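PDB 4HH5: putative type VI secretion protein from Escherichia coli, which probably hydrolyses ATP as a ClpV-type member of the ClpA/ClpB family in type VI secretion, this chain being its N-terminal domain. Local coordinates for residues T39-L44 and D132-L137; L55-R60 and S149-A154; A96-A101 and E111-V116. All coordinates share one frame; numbering follows the deposited sequence.

How the contacts relate
The three contacts are apolar clusters that touch one another within one helical Clp N-terminal domain, their centres 15 to 18 Å apart. The centres of contacts 1 and 2 are about 18 Å apart, but the two are joined through L55, whose CD1 is 3.8 Å from L44 CD2. Contact 3 is enclosed along the chain by both of the others. It reaches contact 1 where L97 CD2 lies 3.8 Å from P40 CB, and contact 2 through a salt bridge of 2.8 Å between R114 NH1 and D153 OD1. Contacts 1 and 3 lie on opposite sides of the chain's centre.

Contact 1: T39-L44 and D132-L137; sequences TPEHWL and DGLWPL
The first turn of helix 40-50 meets a 3-10 turn of the connection between helices 115-124 and 142-147, with L44 packed against L134 and L137. L44 supplies both arms of its fork. Its CD1 meets L134 CD1 at 3.8 Å, where the two side chains cross at a slant, whereas its CD2 faces L137 CD2 at 3.9 Å, tip to tip. In L44 the CG lies beside the backbone N and anti to the carbonyl carbon (chi1 -69°), which carries the fork across to the other segment. L134 and L137 share one side of their turn because it is 3-10: L137 N bonds to L134 O at 3.1 Å, three residues back, and both CB atoms point at the helix. The interface is small, 144 Å² summed over both segments, and wholly side-chain mediated; even the nearest CA atoms, those of E41 and L134, are 9.1 Å apart. In this helical Clp domain the turn packs on the L44 and E41 side of the helix start; the N-terminus itself carries a capping box formed by T39 and H42. The firmer half of that box runs from T39 N to H42 ND1, 3.1 Å long and nearly straight at 168°, with the donor close to the imidazole plane, so ND1 is used as an acceptor. The reciprocal bond, H42 N to T39 OG1, is long and less certain, since the hydroxyl is placed too near another atom of the model. E41 adds a peripheral apolar touch, its CG lying 4.4 Å from L134 CD1, while its OE2 accepts from R130 N. The carboxylate is therefore tied to the peptide chain just ahead of the 3-10 turn. W76 and I69 of helix 66-78 also flank the region, touching E41 and L134 respectively.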
loop_
_atom_site.group_PDB
_atom_site.type_symbol
_atom_site.label_atom_id
_atom_site.label_comp_id
_atom_site.label_asym_id
_atom_site.label_seq_id
_atom_site.Cartn_x
_atom_site.Cartn_y
_atom_site.Cartn_z
ATOM N N THR A 39 -7.005 6.731 2.928
ATOM C CA THR A 39 -5.692 7.251 2.553
ATOM C C THR A 39 -4.637 6.131 2.420
ATOM O O THR A 39 -4.861 5.035 2.955
ATOM C CB THR A 39 -5.222 8.257 3.610
ATOM O OG1 THR A 39 -4.899 7.533 4.793
ATOM C CG2 THR A 39 -6.240 9.373 3.888
ATOM N N PRO A 40 -3.450 6.396 1.793
ATOM C CA PRO A 40 -2.401 5.359 1.746
ATOM C C PRO A 40 -1.942 4.955 3.141
ATOM O O PRO A 40 -1.547 3.815 3.316
ATOM C CB PRO A 40 -1.265 6.022 0.954
ATOM C CG PRO A 40 -1.905 7.141 0.212
ATOM C CD PRO A 40 -3.001 7.628 1.107
ATOM N N GLU A 41 -2.035 5.868 4.142
ATOM C CA GLU A 41 -1.670 5.560 5.530
ATOM C C GLU A 41 -2.603 4.490 6.101
ATOM O O GLU A 41 -2.116 3.581 6.778
ATOM C CB GLU A 41 -1.664 6.813 6.424
ATOM C CG GLU A 41 -0.535 7.790 6.132
ATOM C CD GLU A 41 -0.778 8.804 5.030
ATOM O OE1 GLU A 41 -1.781 8.685 4.287
ATOM O OE2 GLU A 41 0.045 9.736 4.919
ATOM N N HIS A 42 -3.936 4.580 5.807
ATOM C CA HIS A 42 -4.926 3.579 6.250
ATOM C C HIS A 42 -4.566 2.212 5.648
ATOM O O HIS A 42 -4.617 1.193 6.347
ATOM C CB HIS A 42 -6.353 3.952 5.814
ATOM C CG HIS A 42 -6.975 5.079 6.586
ATOM N ND1 HIS A 42 -7.176 6.323 6.011
ATOM C CD2 HIS A 42 -7.475 5.093 7.843
ATOM C CE1 HIS A 42 -7.756 7.063 6.945
ATOM N NE2 HIS A 42 -7.966 6.368 8.060
ATOM N N TRP A 43 -4.196 2.207 4.358
ATOM C CA TRP A 43 -3.802 1.011 3.620
ATOM C C TRP A 43 -2.518 0.404 4.178
ATOM O O TRP A 43 -2.484 -0.799 4.418
ATOM C CB TRP A 43 -3.643 1.335 2.136
ATOM C CG TRP A 43 -3.778 0.159 1.208
ATOM C CD1 TRP A 43 -4.080 -1.133 1.540
ATOM C CD2 TRP A 43 -3.636 0.185 -0.217
ATOM N NE1 TRP A 43 -4.122 -1.913 0.407
ATOM C CE2 TRP A 43 -3.870 -1.123 -0.687
ATOM C CE3 TRP A 43 -3.359 1.200 -1.147
ATOM C CZ2 TRP A 43 -3.847 -1.442 -2.046
ATOM C CZ3 TRP A 43 -3.344 0.884 -2.496
ATOM C CH2 TRP A 43 -3.587 -0.425 -2.932
ATOM N N LEU A 44 -1.467 1.224 4.397
ATOM C CA LEU A 44 -0.178 0.748 4.937
ATOM C C LEU A 44 -0.338 0.129 6.322
ATOM O O LEU A 44 0.270 -0.905 6.596
ATOM C CB LEU A 44 0.896 1.859 4.955
ATOM C CG LEU A 44 1.421 2.319 3.583
ATOM C CD1 LEU A 44 2.062 3.688 3.680
ATOM C CD2 LEU A 44 2.402 1.318 2.977
ATOM N N ASP A 132 5.612 11.296 8.815
ATOM C CA ASP A 132 7.069 11.309 9.010
ATOM C C ASP A 132 7.738 9.985 9.375
ATOM O O ASP A 132 8.841 9.719 8.895
ATOM C CB ASP A 132 7.488 12.414 9.984
ATOM C CG ASP A 132 7.722 13.735 9.293
ATOM O OD1 ASP A 132 6.732 14.445 9.025
ATOM O OD2 ASP A 132 8.895 14.046 8.992
ATOM N N GLY A 133 7.077 9.184 10.209
ATOM C CA GLY A 133 7.582 7.885 10.653
ATOM C C GLY A 133 7.666 6.818 9.576
ATOM O O GLY A 133 8.141 5.707 9.843
ATOM N N LEU A 134 7.206 7.140 8.349
ATOM C CA LEU A 134 7.266 6.220 7.214
ATOM C C LEU A 134 8.592 6.355 6.435
ATOM O O LEU A 134 8.760 5.708 5.401
ATOM C CB LEU A 134 6.048 6.400 6.284
ATOM C CG LEU A 134 4.679 5.950 6.823
ATOM C CD1 LEU A 134 3.581 6.340 5.873
ATOM C CD2 LEU A 134 4.621 4.439 7.020
ATOM N N TRP A 135 9.554 7.158 6.955
ATOM C CA TRP A 135 10.870 7.350 6.326
ATOM C C TRP A 135 11.617 6.044 5.925
ATOM O O TRP A 135 12.240 6.070 4.857
ATOM C CB TRP A 135 11.765 8.329 7.130
ATOM C CG TRP A 135 12.213 7.795 8.455
ATOM C CD1 TRP A 135 11.643 8.031 9.669
ATOM C CD2 TRP A 135 13.326 6.920 8.694
ATOM N NE1 TRP A 135 12.321 7.344 10.652
ATOM C CE2 TRP A 135 13.346 6.637 10.077
ATOM C CE3 TRP A 135 14.277 6.295 7.858
ATOM C CZ2 TRP A 135 14.285 5.773 10.650
ATOM C CZ3 TRP A 135 15.194 5.423 8.425
ATOM C CH2 TRP A 135 15.197 5.172 9.803
ATOM N N PRO A 136 11.554 4.886 6.670
ATOM C CA PRO A 136 12.281 3.674 6.205
ATOM C C PRO A 136 11.811 3.136 4.854
ATOM O O PRO A 136 12.607 2.582 4.096
ATOM C CB PRO A 136 12.021 2.647 7.319
ATOM C CG PRO A 136 11.685 3.486 8.539
ATOM C CD PRO A 136 10.879 4.618 7.963
ATOM N N LEU A 137 10.519 3.322 4.548
ATOM C CA LEU A 137 9.887 2.894 3.296
ATOM C C LEU A 137 10.473 3.657 2.088
ATOM O O LEU A 137 10.388 3.175 0.967
ATOM C CB LEU A 137 8.361 3.117 3.400
ATOM C CG LEU A 137 7.545 2.057 4.184
ATOM C CD1 LEU A 137 7.733 2.177 5.691
ATOM C CD2 LEU A 137 6.071 2.177 3.878
#

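Contact 2: L55-R60 and S149-A154; sequences LTVLGR and SPLLDA
V57, L58 and L152 form the close-packed part of this helix-helix contact, whereas L151 lies on its more open side. L152 CD2 is the focus: it lies 3.8 Å from V57 CG1 and 3.9 Å from L58 CG, so one methyl is shared by two consecutive residues of helix 54-61. L152 crosses V57 at a slant and L58 at about a right angle. V57 presents CG1 because that branch is anti to the backbone N (chi1 169°), its CB pointing at the other helix. The same methyl also reaches L151 CD2 at 3.8 Å, but here the side chains slide past each other in opposite directions. L151 remains partly exposed and meets this one partner through a single methyl, burying 29 Å² against 59 Å² for L152. The axes of the two short segments approach to 10.0 Å at 114°, a steep crossing, consistent with the contact being one small patch of 179 Å², summed over both sides. Outside this patch, R60 NH2 bonds to Q155 OE1 and provides a polar link between the two helices. In the fold, helix 149-155 lies across one side of helix 54-61, with L152 touching D54 and L151 touching R61, and helix 115-124 adjoins both: its L119 touches L58, and its V116 touches L152.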
loop_
_atom_site.group_PDB
_atom_site.type_symbol
_atom_site.label_atom_id
_atom_site.label_comp_id
_atom_site.label_asym_id
_atom_site.label_seq_id
_atom_site.Cartn_x
_atom_site.Cartn_y
_atom_site.Cartn_z
ATOM N N LEU A 55 6.322 -5.789 2.365
ATOM C CA LEU A 55 6.769 -4.765 3.317
ATOM C C LEU A 55 7.463 -5.359 4.538
ATOM O O LEU A 55 8.533 -4.876 4.925
ATOM C CB LEU A 55 5.596 -3.882 3.776
ATOM C CG LEU A 55 5.024 -2.875 2.787
ATOM C CD1 LEU A 55 3.807 -2.188 3.392
ATOM C CD2 LEU A 55 6.054 -1.799 2.411
ATOM N N THR A 56 6.843 -6.391 5.150
ATOM C CA THR A 56 7.373 -7.095 6.328
ATOM C C THR A 56 8.698 -7.788 6.008
ATOM O O THR A 56 9.631 -7.707 6.810
ATOM C CB THR A 56 6.317 -8.067 6.898
ATOM O OG1 THR A 56 5.179 -7.299 7.293
ATOM C CG2 THR A 56 6.838 -8.885 8.089
ATOM N N VAL A 57 8.785 -8.445 4.843
ATOM C CA VAL A 57 10.007 -9.132 4.376
ATOM C C VAL A 57 11.173 -8.122 4.255
ATOM O O VAL A 57 12.285 -8.396 4.719
ATOM C CB VAL A 57 9.747 -9.920 3.059
ATOM C CG1 VAL A 57 11.049 -10.408 2.417
ATOM C CG2 VAL A 57 8.801 -11.096 3.314
ATOM N N LEU A 58 10.903 -6.961 3.654
ATOM C CA LEU A 58 11.894 -5.896 3.477
ATOM C C LEU A 58 12.319 -5.293 4.815
ATOM O O LEU A 58 13.522 -5.129 5.049
ATOM C CB LEU A 58 11.386 -4.831 2.493
ATOM C CG LEU A 58 11.182 -5.321 1.049
ATOM C CD1 LEU A 58 10.374 -4.324 0.245
ATOM C CD2 LEU A 58 12.495 -5.628 0.360
ATOM N N GLY A 59 11.344 -5.071 5.707
ATOM C CA GLY A 59 11.572 -4.572 7.062
ATOM C C GLY A 59 12.484 -5.482 7.857
ATOM O O GLY A 59 13.410 -5.014 8.526
ATOM N N ARG A 60 12.253 -6.799 7.750
ATOM C CA ARG A 60 13.071 -7.814 8.410
ATOM C C ARG A 60 14.485 -7.839 7.803
ATOM O O ARG A 60 15.470 -7.808 8.546
ATOM C CB ARG A 60 12.391 -9.200 8.322
ATOM C CG ARG A 60 13.228 -10.328 8.936
ATOM C CD ARG A 60 12.461 -11.618 9.140
ATOM N NE ARG A 60 12.143 -12.283 7.874
ATOM C CZ ARG A 60 10.921 -12.365 7.358
ATOM N NH1 ARG A 60 9.883 -11.836 7.999
ATOM N NH2 ARG A 60 10.723 -12.985 6.202
ATOM N N SER A 149 13.335 -9.032 -6.085
ATOM C CA SER A 149 12.253 -9.958 -6.473
ATOM C C SER A 149 12.526 -11.441 -6.069
ATOM O O SER A 149 11.628 -12.033 -5.484
ATOM C CB SER A 149 11.947 -9.853 -7.966
ATOM O OG SER A 149 11.656 -8.514 -8.334
ATOM N N PRO A 150 13.733 -12.050 -6.283
ATOM C CA PRO A 150 13.939 -13.452 -5.837
ATOM C C PRO A 150 13.757 -13.670 -4.336
ATOM O O PRO A 150 13.252 -14.718 -3.936
ATOM C CB PRO A 150 15.389 -13.750 -6.248
ATOM C CG PRO A 150 15.682 -12.781 -7.329
ATOM C CD PRO A 150 14.941 -11.539 -6.961
ATOM N N LEU A 151 14.166 -12.697 -3.508
ATOM C CA LEU A 151 14.025 -12.798 -2.055
ATOM C C LEU A 151 12.552 -12.683 -1.654
ATOM O O LEU A 151 12.070 -13.481 -0.843
ATOM C CB LEU A 151 14.862 -11.726 -1.342
ATOM C CG LEU A 151 14.770 -11.782 0.175
ATOM C CD1 LEU A 151 15.985 -12.453 0.776
ATOM C CD2 LEU A 151 14.450 -10.427 0.752
ATOM N N LEU A 152 11.840 -11.706 -2.240
ATOM C CA LEU A 152 10.414 -11.488 -1.979
ATOM C C LEU A 152 9.619 -12.723 -2.384
ATOM O O LEU A 152 8.739 -13.152 -1.644
ATOM C CB LEU A 152 9.894 -10.251 -2.741
ATOM C CG LEU A 152 10.427 -8.901 -2.282
ATOM C CD1 LEU A 152 9.908 -7.821 -3.167
ATOM C CD2 LEU A 152 10.051 -8.605 -0.815
ATOM N N ASP A 153 9.990 -13.343 -3.523
ATOM C CA ASP A 153 9.326 -14.555 -3.994
ATOM C C ASP A 153 9.620 -15.779 -3.100
ATOM O O ASP A 153 8.838 -16.727 -3.085
ATOM C CB ASP A 153 9.632 -14.803 -5.480
ATOM C CG ASP A 153 8.926 -13.839 -6.430
ATOM O OD1 ASP A 153 8.035 -13.082 -5.967
ATOM O OD2 ASP A 153 9.239 -13.863 -7.639
ATOM N N ALA A 154 10.715 -15.743 -2.324
ATOM C CA ALA A 154 11.042 -16.848 -1.427
ATOM C C ALA A 154 10.439 -16.669 -0.021
ATOM O O ALA A 154 10.211 -17.662 0.666
ATOM C CB ALA A 154 12.550 -17.007 -1.321
#

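Contact 3: A96-A101 and E111-V116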
loop_
_atom_site.group_PDB
_atom_site.type_symbol
_atom_site.label_atom_id
_atom_site.label_comp_id
_atom_site.label_asym_id
_atom_site.label_seq_id
_atom_site.Cartn_x
_atom_site.Cartn_y
_atom_site.Cartn_z
ATOM N N ALA A 96 -4.025 7.958 -6.963
ATOM C CA ALA A 96 -2.717 8.249 -7.560
ATOM C C ALA A 96 -1.706 7.130 -7.248
ATOM O O ALA A 96 -1.017 6.685 -8.159
ATOM C CB ALA A 96 -2.195 9.582 -7.055
ATOM N N LEU A 97 -1.641 6.659 -5.976
ATOM C CA LEU A 97 -0.740 5.570 -5.563
ATOM C C LEU A 97 -1.085 4.270 -6.300
ATOM O O LEU A 97 -0.189 3.602 -6.801
ATOM C CB LEU A 97 -0.762 5.358 -4.031
ATOM C CG LEU A 97 0.021 4.138 -3.481
ATOM C CD1 LEU A 97 1.532 4.368 -3.545
ATOM C CD2 LEU A 97 -0.393 3.820 -2.053
ATOM N N LEU A 98 -2.382 3.950 -6.397
ATOM C CA LEU A 98 -2.898 2.749 -7.065
ATOM C C LEU A 98 -2.496 2.726 -8.541
ATOM O O LEU A 98 -1.996 1.724 -9.027
ATOM C CB LEU A 98 -4.433 2.759 -6.963
ATOM C CG LEU A 98 -5.245 1.454 -6.900
ATOM C CD1 LEU A 98 -4.397 0.182 -7.013
ATOM C CD2 LEU A 98 -6.085 1.431 -5.657
ATOM N N LYS A 99 -2.741 3.831 -9.236
ATOM C CA LYS A 99 -2.457 4.039 -10.656
ATOM C C LYS A 99 -0.953 3.968 -10.938
ATOM O O LYS A 99 -0.542 3.299 -11.885
ATOM C CB LYS A 99 -3.109 5.376 -11.066
ATOM C CG LYS A 99 -2.551 6.140 -12.236
ATOM C CD LYS A 99 -3.399 7.382 -12.460
ATOM C CE LYS A 99 -2.723 8.420 -13.314
ATOM N NZ LYS A 99 -3.551 9.650 -13.419
ATOM N N GLN A 100 -0.138 4.619 -10.094
ATOM C CA GLN A 100 1.317 4.588 -10.251
ATOM C C GLN A 100 1.914 3.221 -9.959
ATOM O O GLN A 100 2.849 2.809 -10.651
ATOM C CB GLN A 100 1.982 5.697 -9.445
ATOM C CG GLN A 100 1.775 7.053 -10.146
ATOM C CD GLN A 100 2.410 8.217 -9.449
ATOM O OE1 GLN A 100 2.622 8.209 -8.235
ATOM N NE2 GLN A 100 2.723 9.258 -10.214
ATOM N N ALA A 101 1.355 2.504 -8.968
ATOM C CA ALA A 101 1.800 1.151 -8.621
ATOM C C ALA A 101 1.504 0.200 -9.776
ATOM O O ALA A 101 2.327 -0.664 -10.074
ATOM C CB ALA A 101 1.118 0.667 -7.355
ATOM N N GLU A 111 1.021 -8.718 -14.160
ATOM C CA GLU A 111 -0.428 -8.588 -14.402
ATOM C C GLU A 111 -1.162 -8.171 -13.135
ATOM O O GLU A 111 -2.312 -7.731 -13.213
ATOM C CB GLU A 111 -1.025 -9.920 -14.898
ATOM C CG GLU A 111 -0.396 -10.478 -16.163
ATOM C CD GLU A 111 -0.936 -9.940 -17.473
ATOM O OE1 GLU A 111 -2.177 -9.863 -17.628
ATOM O OE2 GLU A 111 -0.112 -9.655 -18.373
ATOM N N HIS A 112 -0.512 -8.346 -11.971
ATOM C CA HIS A 112 -1.080 -8.044 -10.660
ATOM C C HIS A 112 -0.238 -7.087 -9.836
ATOM O O HIS A 112 0.986 -7.066 -9.965
ATOM C CB HIS A 112 -1.350 -9.335 -9.873
ATOM C CG HIS A 112 -2.422 -10.175 -10.494
ATOM N ND1 HIS A 112 -2.117 -11.314 -11.207
ATOM C CD2 HIS A 112 -3.760 -9.973 -10.537
ATOM C CE1 HIS A 112 -3.275 -11.777 -11.651
ATOM N NE2 HIS A 112 -4.291 -11.010 -11.261
ATOM N N ILE A 113 -0.903 -6.306 -8.976
ATOM C CA ILE A 113 -0.243 -5.343 -8.104
ATOM C C ILE A 113 0.013 -5.973 -6.743
ATOM O O ILE A 113 -0.922 -6.462 -6.104
ATOM C CB ILE A 113 -1.051 -4.021 -7.971
ATOM C CG1 ILE A 113 -1.475 -3.458 -9.350
ATOM C CG2 ILE A 113 -0.280 -2.973 -7.151
ATOM C CD1 ILE A 113 -2.556 -2.349 -9.258
ATOM N N ARG A 114 1.274 -5.915 -6.281
ATOM C CA ARG A 114 1.654 -6.404 -4.957
ATOM C C ARG A 114 2.171 -5.241 -4.124
ATOM O O ARG A 114 2.384 -4.159 -4.685
ATOM C CB ARG A 114 2.614 -7.602 -5.023
ATOM C CG ARG A 114 3.897 -7.389 -5.775
ATOM C CD ARG A 114 4.545 -8.717 -6.093
ATOM N NE ARG A 114 5.143 -9.338 -4.907
ATOM C CZ ARG A 114 5.823 -10.477 -4.932
ATOM N NH1 ARG A 114 5.992 -11.132 -6.075
ATOM N NH2 ARG A 114 6.345 -10.968 -3.813
ATOM N N SER A 115 2.359 -5.426 -2.797
ATOM C CA SER A 115 2.807 -4.306 -1.955
ATOM C C SER A 115 4.145 -3.696 -2.339
ATOM O O SER A 115 4.319 -2.493 -2.170
ATOM C CB SER A 115 2.719 -4.624 -0.465
ATOM O OG SER A 115 3.624 -5.647 -0.095
ATOM N N VAL A 116 5.060 -4.488 -2.929
ATOM C CA VAL A 116 6.352 -3.954 -3.391
ATOM C C VAL A 116 6.155 -2.904 -4.497
ATOM O O VAL A 116 6.961 -1.988 -4.593
ATOM C CB VAL A 116 7.388 -5.052 -3.773
ATOM C CG1 VAL A 116 7.037 -5.727 -5.100
ATOM C CG2 VAL A 116 8.806 -4.481 -3.813
#
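I113, its CB directed at helix 92-107, packs on L98 and A101. From that CB the chain divides, with CG2 anti to the backbone N and CG1 beside it (chi1 -49°). I113 CG2 goes straight to A101, meeting A101 CB at 3.9 Å. On the other branch, CG1 makes no contact within 4.2 Å across the two segments and serves as a spacer for CD1. I113 CD1 ends 3.9 Å from L98 CD1 and 4.1 Å from L98 O, so the tip rests on both a methyl and a carbonyl of the helix. The two branches thus grip positions three residues apart, nearly one helical turn. The small A101 is consistent with the close approach of the backbones, its CA being 6.8 Å from I113 CA. Within this helical Clp domain the contact joins helix 92-107 to the lead-in of helix 115-124, for which R114 is the N-cap residue. L98 meets I113 at about a right angle with torsions well off the staggered positions (chi1 -149°, chi2 -3°), a conformation that looks strained. The backbone of I113 is held by hydrogen bonds to R14 and N16. L98 also touches L11 and L12 of helix 2-14, while R114, its CB directed away from helix 92-107, forms a salt bridge from NE to D54.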